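Local structure of Ras GTPase-activating-like protein IQGAP2 (Homo sapiens, 4EZA) at residues A[38-43]-A[97-102]; A[61-66]-A[73-78]. The protein probably binds phosphoinositides through an atypical phosphoinositide-binding domain with a pseudo C2 fold. All blocks are in the same frame, centred on the assembly; numbering follows the deposited sequence.

Contact 1: residues A[38-43]-A[97-102]; sequences IDDLQT and FDKVKV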
ATOM      1  N   ILE A  38      11.082  -1.125  -0.386  1.00 11.89           N
ATOM      2  CA  ILE A  38      10.979  -1.039   1.070  1.00 12.43           C
ATOM      3  C   ILE A  38      12.397  -0.792   1.585  1.00 13.52           C
ATOM      4  O   ILE A  38      13.289  -1.622   1.372  1.00 14.31           O
ATOM      5  CB  ILE A  38      10.415  -2.317   1.709  1.00 13.10           C
ATOM      6  CG1 ILE A  38       8.994  -2.604   1.209  1.00 12.96           C
ATOM      7  CG2 ILE A  38      10.410  -2.165   3.254  1.00 12.22           C
ATOM      8  CD1 ILE A  38       8.446  -3.956   1.599  1.00 13.62           C
ATOM      9  N   ASP A  39      12.588   0.365   2.221  1.00 15.10           N
ATOM     10  CA  ASP A  39      13.911   0.769   2.694  1.00 17.64           C
ATOM     11  C   ASP A  39      14.403  -0.255   3.694  1.00 17.98           C
ATOM     12  O   ASP A  39      13.622  -0.745   4.528  1.00 19.02           O
ATOM     13  CB  ASP A  39      13.856   2.140   3.381  1.00 18.60           C
ATOM     14  CG  ASP A  39      13.407   3.263   2.457  1.00 21.56           C
ATOM     15  OD1 ASP A  39      13.660   3.199   1.238  1.00 25.12           O
ATOM     16  OD2 ASP A  39      12.818   4.245   2.979  1.00 25.24           O
ATOM     17  N   ASP A  40      15.698  -0.574   3.599  1.00 19.00           N
ATOM     18  CA  ASP A  40      16.396  -1.465   4.536  1.00 19.27           C
ATOM     19  C   ASP A  40      16.019  -2.940   4.438  1.00 19.02           C
ATOM     20  O   ASP A  40      16.541  -3.753   5.201  1.00 20.50           O
ATOM     21  CB  ASP A  40      16.241  -0.965   5.985  1.00 20.31           C
ATOM     22  CG  ASP A  40      16.905   0.377   6.208  1.00 23.27           C
ATOM     23  OD1 ASP A  40      17.949   0.624   5.566  1.00 26.36           O
ATOM     24  OD2 ASP A  40      16.402   1.168   7.044  1.00 25.67           O
ATOM     25  N   LEU A  41      15.145  -3.309   3.503  1.00 17.39           N
ATOM     26  CA  LEU A  41      14.781  -4.710   3.335  1.00 17.23           C
ATOM     27  C   LEU A  41      15.252  -5.232   1.998  1.00 17.53           C
ATOM     28  O   LEU A  41      14.912  -4.658   0.956  1.00 17.52           O
ATOM     29  CB  LEU A  41      13.267  -4.896   3.441  1.00 16.14           C
ATOM     30  CG  LEU A  41      12.699  -6.313   3.428  1.00 16.98           C
ATOM     31  CD1 LEU A  41      13.129  -7.078   4.672  1.00 17.02           C
ATOM     32  CD2 LEU A  41      11.203  -6.237   3.342  1.00 17.13           C
ATOM     33  N   GLN A  42      16.031  -6.313   2.030  1.00 18.37           N
ATOM     34  CA  GLN A  42      16.514  -6.965   0.816  1.00 19.11           C
ATOM     35  C   GLN A  42      15.322  -7.431   0.013  1.00 17.83           C
ATOM     36  O   GLN A  42      14.337  -7.924   0.566  1.00 17.21           O
ATOM     37  CB  GLN A  42      17.381  -8.173   1.158  1.00 20.62           C
ATOM     38  CG  GLN A  42      18.804  -7.839   1.519  1.00 25.10           C
ATOM     39  CD  GLN A  42      19.742  -9.036   1.386  1.00 29.70           C
ATOM     40  OE1 GLN A  42      19.301 -10.190   1.281  1.00 31.95           O
ATOM     41  NE2 GLN A  42      21.044  -8.764   1.385  1.00 32.45           N
ATOM     42  N   THR A  43      15.414  -7.278  -1.298  1.00 17.32           N
ATOM     43  CA  THR A  43      14.306  -7.617  -2.181  1.00 17.35           C
ATOM     44  C   THR A  43      13.855  -9.065  -2.046  1.00 17.50           C
ATOM     45  O   THR A  43      12.656  -9.342  -2.081  1.00 16.94           O
ATOM     46  CB  THR A  43      14.676  -7.291  -3.624  1.00 17.92           C
ATOM     47  OG1 THR A  43      15.002  -5.904  -3.689  1.00 19.80           O
ATOM     48  CG2 THR A  43      13.512  -7.563  -4.526  1.00 16.97           C
ATOM     49  N   PHE A  97       4.066   4.110   3.831  1.00 14.34           N
ATOM     50  CA  PHE A  97       4.641   3.990   5.163  1.00 15.90           C
ATOM     51  C   PHE A  97       6.031   4.592   5.108  1.00 17.68           C
ATOM     52  O   PHE A  97       6.540   4.870   4.028  1.00 17.95           O
ATOM     53  CB  PHE A  97       4.700   2.533   5.622  1.00 15.55           C
ATOM     54  CG  PHE A  97       3.348   1.892   5.755  1.00 14.99           C
ATOM     55  CD1 PHE A  97       2.527   2.195   6.845  1.00 14.83           C
ATOM     56  CD2 PHE A  97       2.882   1.001   4.803  1.00 15.00           C
ATOM     57  CE1 PHE A  97       1.280   1.594   6.981  1.00 15.19           C
ATOM     58  CE2 PHE A  97       1.608   0.410   4.928  1.00 17.33           C
ATOM     59  CZ  PHE A  97       0.821   0.709   6.028  1.00 15.06           C
ATOM     60  N   ASP A  98       6.635   4.832   6.277  1.00 20.27           N
ATOM     61  CA  ASP A  98       7.930   5.506   6.347  1.00 22.16           C
ATOM     62  C   ASP A  98       8.959   4.911   5.383  1.00 21.45           C
ATOM     63  O   ASP A  98       9.713   5.646   4.763  1.00 22.75           O
ATOM     64  CB  ASP A  98       8.476   5.496   7.784  1.00 23.76           C
ATOM     65  CG  ASP A  98       8.094   6.751   8.573  1.00 27.57           C
ATOM     66  OD1 ASP A  98       7.563   7.722   7.977  1.00 31.10           O
ATOM     67  OD2 ASP A  98       8.348   6.772   9.803  1.00 30.50           O
ATOM     68  N   LYS A  99       8.951   3.589   5.247  1.00 20.36           N
ATOM     69  CA  LYS A  99       9.937   2.877   4.439  1.00 19.45           C
ATOM     70  C   LYS A  99       9.348   2.288   3.153  1.00 17.26           C
ATOM     71  O   LYS A  99      10.063   1.635   2.404  1.00 16.92           O
ATOM     72  CB  LYS A  99      10.572   1.747   5.259  1.00 20.57           C
ATOM     73  CG  LYS A  99      11.373   2.189   6.515  1.00 24.08           C
ATOM     74  CD  LYS A  99      12.295   1.080   7.082  1.00 27.95           C
ATOM     75  CE  LYS A  99      11.550   0.009   7.927  1.00 29.13           C
ATOM     76  NZ  LYS A  99      12.438  -0.807   8.862  1.00 28.85           N
ATOM     77  N   VAL A 100       8.066   2.515   2.892  1.00 14.37           N
ATOM     78  CA  VAL A 100       7.401   1.809   1.798  1.00 12.35           C
ATOM     79  C   VAL A 100       6.945   2.772   0.724  1.00 11.13           C
ATOM     80  O   VAL A 100       6.026   3.562   0.949  1.00 11.62           O
ATOM     81  CB  VAL A 100       6.192   0.999   2.310  1.00 11.82           C
ATOM     82  CG1 VAL A 100       5.516   0.287   1.166  1.00 10.15           C
ATOM     83  CG2 VAL A 100       6.638  -0.038   3.375  1.00 12.98           C
ATOM     84  N   LYS A 101       7.584   2.700  -0.448  1.00 10.39           N
ATOM     85  CA  LYS A 101       7.255   3.570  -1.572  1.00 10.31           C
ATOM     86  C   LYS A 101       6.327   2.859  -2.536  1.00  9.12           C
ATOM     87  O   LYS A 101       6.624   1.742  -2.970  1.00  8.99           O
ATOM     88  CB  LYS A 101       8.526   4.008  -2.289  1.00 11.33           C
ATOM     89  CG  LYS A 101       8.318   5.144  -3.248  1.00 14.78           C
ATOM     90  CD  LYS A 101       9.687   5.587  -3.762  1.00 21.25           C
ATOM     91  CE  LYS A 101       9.577   6.672  -4.814  1.00 24.76           C
ATOM     92  NZ  LYS A 101      10.807   6.718  -5.684  1.00 29.06           N
ATOM     93  N   VAL A 102       5.237   3.530  -2.893  1.00  7.81           N
ATOM     94  CA  VAL A 102       4.194   2.973  -3.762  1.00  7.92           C
ATOM     95  C   VAL A 102       3.831   3.898  -4.907  1.00  7.76           C
ATOM     96  O   VAL A 102       4.052   5.116  -4.853  1.00  9.27           O
ATOM     97  CB  VAL A 102       2.888   2.568  -3.005  1.00  7.64           C
ATOM     98  CG1 VAL A 102       3.183   1.527  -1.920  1.00  9.21           C
ATOM     99  CG2 VAL A 102       2.178   3.787  -2.432  1.00  9.52           C
TER
HETATM  100  O   HOH W   1      12.989  -3.054   6.668  1.00 24.59           O
HETATM  101  O   HOH W   2      11.195   3.043  -0.184  1.00 26.02           O
HETATM  102  O   HOH W   3      15.317  -0.053   9.441  1.00 22.53           O

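Contact 2: residues A[61-66]-A[73-78]; sequences IFDVRS and MEKVQL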
ATOM      1  N   ILE A  61     -12.620   5.598   2.531  1.00 14.04           N
ATOM      2  CA  ILE A  61     -11.431   5.546   3.393  1.00 14.60           C
ATOM      3  C   ILE A  61     -11.000   4.095   3.590  1.00 14.12           C
ATOM      4  O   ILE A  61     -11.814   3.243   3.955  1.00 15.40           O
ATOM      5  CB  ILE A  61     -11.633   6.275   4.748  1.00 15.74           C
ATOM      6  CG1 ILE A  61     -11.876   7.775   4.486  1.00 17.07           C
ATOM      7  CG2 ILE A  61     -10.404   6.066   5.676  1.00 16.02           C
ATOM      8  CD1 ILE A  61     -12.202   8.569   5.705  1.00 21.11           C
ATOM      9  N   PHE A  62      -9.722   3.822   3.332  1.00 14.28           N
ATOM     10  CA  PHE A  62      -9.188   2.464   3.435  1.00 14.96           C
ATOM     11  C   PHE A  62      -8.179   2.371   4.548  1.00 14.51           C
ATOM     12  O   PHE A  62      -7.421   3.299   4.783  1.00 14.92           O
ATOM     13  CB  PHE A  62      -8.548   2.035   2.115  1.00 15.18           C
ATOM     14  CG  PHE A  62      -9.526   1.945   0.983  1.00 18.64           C
ATOM     15  CD1 PHE A  62     -10.189   0.755   0.721  1.00 20.72           C
ATOM     16  CD2 PHE A  62      -9.768   3.052   0.186  1.00 21.76           C
ATOM     17  CE1 PHE A  62     -11.098   0.672  -0.335  1.00 23.15           C
ATOM     18  CE2 PHE A  62     -10.673   2.990  -0.864  1.00 23.39           C
ATOM     19  CZ  PHE A  62     -11.344   1.799  -1.121  1.00 23.45           C
ATOM     20  N   ASP A  63      -8.166   1.225   5.209  1.00 14.52           N
ATOM     21  CA  ASP A  63      -7.288   0.961   6.326  1.00 15.28           C
ATOM     22  C   ASP A  63      -6.251  -0.015   5.779  1.00 14.88           C
ATOM     23  O   ASP A  63      -6.615  -1.117   5.373  1.00 17.00           O
ATOM     24  CB  ASP A  63      -8.152   0.315   7.428  1.00 16.92           C
ATOM     25  CG  ASP A  63      -7.457   0.175   8.751  1.00 21.53           C
ATOM     26  OD1 ASP A  63      -6.224   0.339   8.851  1.00 25.11           O
ATOM     27  OD2 ASP A  63      -8.185  -0.144   9.719  1.00 26.33           O
ATOM     28  N   VAL A  64      -4.986   0.394   5.714  1.00 13.91           N
ATOM     29  CA  VAL A  64      -3.921  -0.481   5.227  1.00 13.45           C
ATOM     30  C   VAL A  64      -2.974  -0.817   6.363  1.00 13.36           C
ATOM     31  O   VAL A  64      -2.416   0.076   6.997  1.00 12.73           O
ATOM     32  CB  VAL A  64      -3.111   0.133   4.047  1.00 13.31           C
ATOM     33  CG1 VAL A  64      -1.997  -0.821   3.592  1.00 14.63           C
ATOM     34  CG2 VAL A  64      -4.041   0.491   2.891  1.00 14.54           C
ATOM     35  N   ARG A  65      -2.793  -2.113   6.615  1.00 13.83           N
ATOM     36  CA  ARG A  65      -1.872  -2.580   7.670  1.00 14.49           C
ATOM     37  C   ARG A  65      -0.630  -3.207   7.058  1.00 14.34           C
ATOM     38  O   ARG A  65      -0.726  -3.986   6.099  1.00 15.06           O
ATOM     39  CB  ARG A  65      -2.558  -3.624   8.542  1.00 15.67           C
ATOM     40  CG  ARG A  65      -3.947  -3.253   9.028  1.00 19.00           C
ATOM     41  CD  ARG A  65      -3.890  -2.310  10.198  1.00 23.07           C
ATOM     42  NE  ARG A  65      -5.225  -1.877  10.604  1.00 26.56           N
ATOM     43  CZ  ARG A  65      -5.934  -2.434  11.581  1.00 27.75           C
ATOM     44  NH1 ARG A  65      -5.445  -3.454  12.273  1.00 28.91           N
ATOM     45  NH2 ARG A  65      -7.141  -1.965  11.871  1.00 29.49           N
ATOM     46  N   SER A  66       0.533  -2.846   7.594  1.00 14.21           N
ATOM     47  CA  SER A  66       1.817  -3.401   7.171  1.00 14.19           C
ATOM     48  C   SER A  66       2.248  -4.423   8.199  1.00 14.52           C
ATOM     49  O   SER A  66       2.364  -4.099   9.391  1.00 13.91           O
ATOM     50  CB  SER A  66       2.854  -2.272   7.055  1.00 14.95           C
ATOM     51  OG  SER A  66       4.146  -2.758   6.711  1.00 18.73           O
ATOM     52  N   MET A  73       3.124  -3.969  12.013  1.00 15.92           N
ATOM     53  CA  MET A  73       4.178  -2.984  12.280  1.00 16.97           C
ATOM     54  C   MET A  73       3.683  -1.545  12.165  1.00 17.68           C
ATOM     55  O   MET A  73       4.111  -0.663  12.936  1.00 19.85           O
ATOM     56  CB  MET A  73       5.335  -3.192  11.313  1.00 16.43           C
ATOM     57  CG  MET A  73       5.913  -4.602  11.397  1.00 15.97           C
ATOM     58  SD  MET A  73       6.648  -5.017  12.989  1.00 15.77           S
ATOM     59  CE  MET A  73       8.049  -3.902  13.079  1.00 19.01           C
ATOM     60  N   GLU A  74       2.796  -1.311  11.201  1.00 17.43           N
ATOM     61  CA  GLU A  74       2.260   0.020  10.949  1.00 17.72           C
ATOM     62  C   GLU A  74       0.851  -0.063  10.389  1.00 15.86           C
ATOM     63  O   GLU A  74       0.449  -1.077   9.835  1.00 14.50           O
ATOM     64  CB  GLU A  74       3.155   0.769   9.956  1.00 18.91           C
ATOM     65  CG  GLU A  74       4.107   1.739  10.609  1.00 25.11           C
ATOM     66  CD  GLU A  74       5.541   1.566  10.157  1.00 29.05           C
ATOM     67  OE1 GLU A  74       5.806   1.582   8.931  1.00 30.42           O
ATOM     68  OE2 GLU A  74       6.415   1.425  11.049  1.00 31.62           O
ATOM     69  N   LYS A  75       0.107   1.028  10.539  1.00 15.10           N
ATOM     70  CA  LYS A  75      -1.246   1.128  10.008  1.00 15.20           C
ATOM     71  C   LYS A  75      -1.415   2.548   9.460  1.00 13.64           C
ATOM     72  O   LYS A  75      -0.941   3.503  10.068  1.00 14.47           O
ATOM     73  CB  LYS A  75      -2.229   0.890  11.152  1.00 17.05           C
ATOM     74  CG  LYS A  75      -3.705   1.092  10.867  1.00 21.93           C
ATOM     75  CD  LYS A  75      -4.540   1.232  12.168  1.00 27.44           C
ATOM     76  CE  LYS A  75      -4.024   0.434  13.358  1.00 30.43           C
ATOM     77  NZ  LYS A  75      -4.838   0.652  14.593  1.00 32.93           N
ATOM     78  N   VAL A  76      -2.082   2.674   8.318  1.00 11.75           N
ATOM     79  CA  VAL A  76      -2.340   3.980   7.704  1.00 12.01           C
ATOM     80  C   VAL A  76      -3.756   4.010   7.134  1.00 12.44           C
ATOM     81  O   VAL A  76      -4.257   3.001   6.644  1.00 13.38           O
ATOM     82  CB  VAL A  76      -1.287   4.341   6.609  1.00 11.58           C
ATOM     83  CG1 VAL A  76      -1.436   3.447   5.383  1.00 11.01           C
ATOM     84  CG2 VAL A  76      -1.371   5.824   6.216  1.00 12.63           C
ATOM     85  N   GLN A  77      -4.414   5.157   7.229  1.00 12.15           N
ATOM     86  CA  GLN A  77      -5.697   5.341   6.567  1.00 12.81           C
ATOM     87  C   GLN A  77      -5.505   6.201   5.342  1.00 12.80           C
ATOM     88  O   GLN A  77      -4.857   7.250   5.398  1.00 13.03           O
ATOM     89  CB  GLN A  77      -6.737   5.911   7.537  1.00 15.23           C
ATOM     90  CG  GLN A  77      -7.132   4.875   8.600  1.00 16.58           C
ATOM     91  CD  GLN A  77      -8.426   5.177   9.339  1.00 21.71           C
ATOM     92  OE1 GLN A  77      -8.975   4.300  10.012  1.00 27.52           O
ATOM     93  NE2 GLN A  77      -8.916   6.403   9.229  1.00 22.10           N
ATOM     94  N   LEU A  78      -6.071   5.734   4.235  1.00 12.04           N
ATOM     95  CA  LEU A  78      -5.984   6.431   2.957  1.00 11.57           C
ATOM     96  C   LEU A  78      -7.355   6.834   2.460  1.00 12.47           C
ATOM     97  O   LEU A  78      -8.280   6.016   2.416  1.00 14.51           O
ATOM     98  CB  LEU A  78      -5.290   5.554   1.902  1.00 11.79           C
ATOM     99  CG  LEU A  78      -3.898   5.045   2.289  1.00  9.71           C
ATOM    100  CD1 LEU A  78      -3.430   4.105   1.209  1.00 12.84           C
ATOM    101  CD2 LEU A  78      -2.892   6.222   2.465  1.00 12.72           C
TER
HETATM  102  O   HOH W   4       6.115  -0.903   7.150  1.00 35.94           O

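Contact 1: residues A[38-43]-A[97-102]
K99 O takes one hydrogen bond from the backbone N of D39, 2.8 Å long with an N-H...O angle of 161°, and a CA-H...O contact from I38, whose CA stands 3.1 Å from K99 O. A water between D39 OD1 and K99 O may add a further contact. I38 and V100 form an antiparallel non-hydrogen-bonded pair at the end of the three-stranded sheet of the pseudo C2 fold. Here two tight turns meet: a type II turn from I38 to L41 and a type I turn from F97 to V100. The two branched side chains run alongside each other from the same face of the sheet, I38 CG1 at 4.1 Å from V100 CG2; beta-branching suits such strand positions. On the wetter side, K99 lays its aliphatic chain along the turn, CB against D39 CB at 3.8 Å and CD at 3.4 Å from D39 O. A bend at chi3 (-79°) turns its end so that NZ meets D39 O through one water and D40 OD2 through another. D39 itself spends OD2 on a salt bridge to K95.

Contact 2: residues A[61-66]-A[73-78]
Over one face of the R65 guanidinium lies the methylene chain of K75, with CE 3.8 Å above the plane and displaced toward its border, while D63 OD1 sits at the edge, in the plane. R65 holds D63 with two nitrogens, NE donating to OD1 and NH2 to OD2, each at 3.0 Å. The fit is not flat on both partners, for OD1 is met from 40° out of the carboxylate plane. A bend at chi2 (-79°) folds the arginine back toward D63, two residues earlier on the same face, and brings R65 NE within 3.3 Å of K75 CG. Lysine suits this place because its long apolar stem can cover the guanidinium, although R65 NH2 and K75 NZ, like charges, stay only 4.4 Å apart; the carboxylates of D63 and of E72, which pairs with R65 NH1, probably offset them. A leucine at R65 would probably leave D63, and E72 beyond it, without their mate, and K75 without the flat group it covers. On the face of the sheet opposite D63 and R65, V64 CG2 meets L78 CD1 at 4.0 Å, a branched apolar pair fit for a core. The antiparallel ladder is interrupted by a classic beta bulge, where M73 and E74 both face S66: M73 N donates to S66 O at 2.7 Å, whereas the bond from E74 N is weak. The hairpin of 61-68 and 71-79 has strand 49-55 beside 61-68, F97 of strand 93-97 against V64 and V76, and helix 104-112 packed on F62 and L78.

In the fold
The two contacts belong to different sheets, contact 1 to the three-stranded one and contact 2 to the four-stranded one, with centres about 15 Å apart. F97, from segment 97-102, joins them: its ring projects from the start of the turn in contact 1 onto the V64, S66, E74 and V76 face of contact 2. F97 CZ comes to 3.6 Å from V76 CG1, and F97 CE2 to the same distance from S66 CB, so the flat ring fills the seam between the sheets. Both hairpin strands fall, in sequence, between the two segments of contact 1. The phosphoinositide-binding surface cannot be assigned to either contact from this geometry.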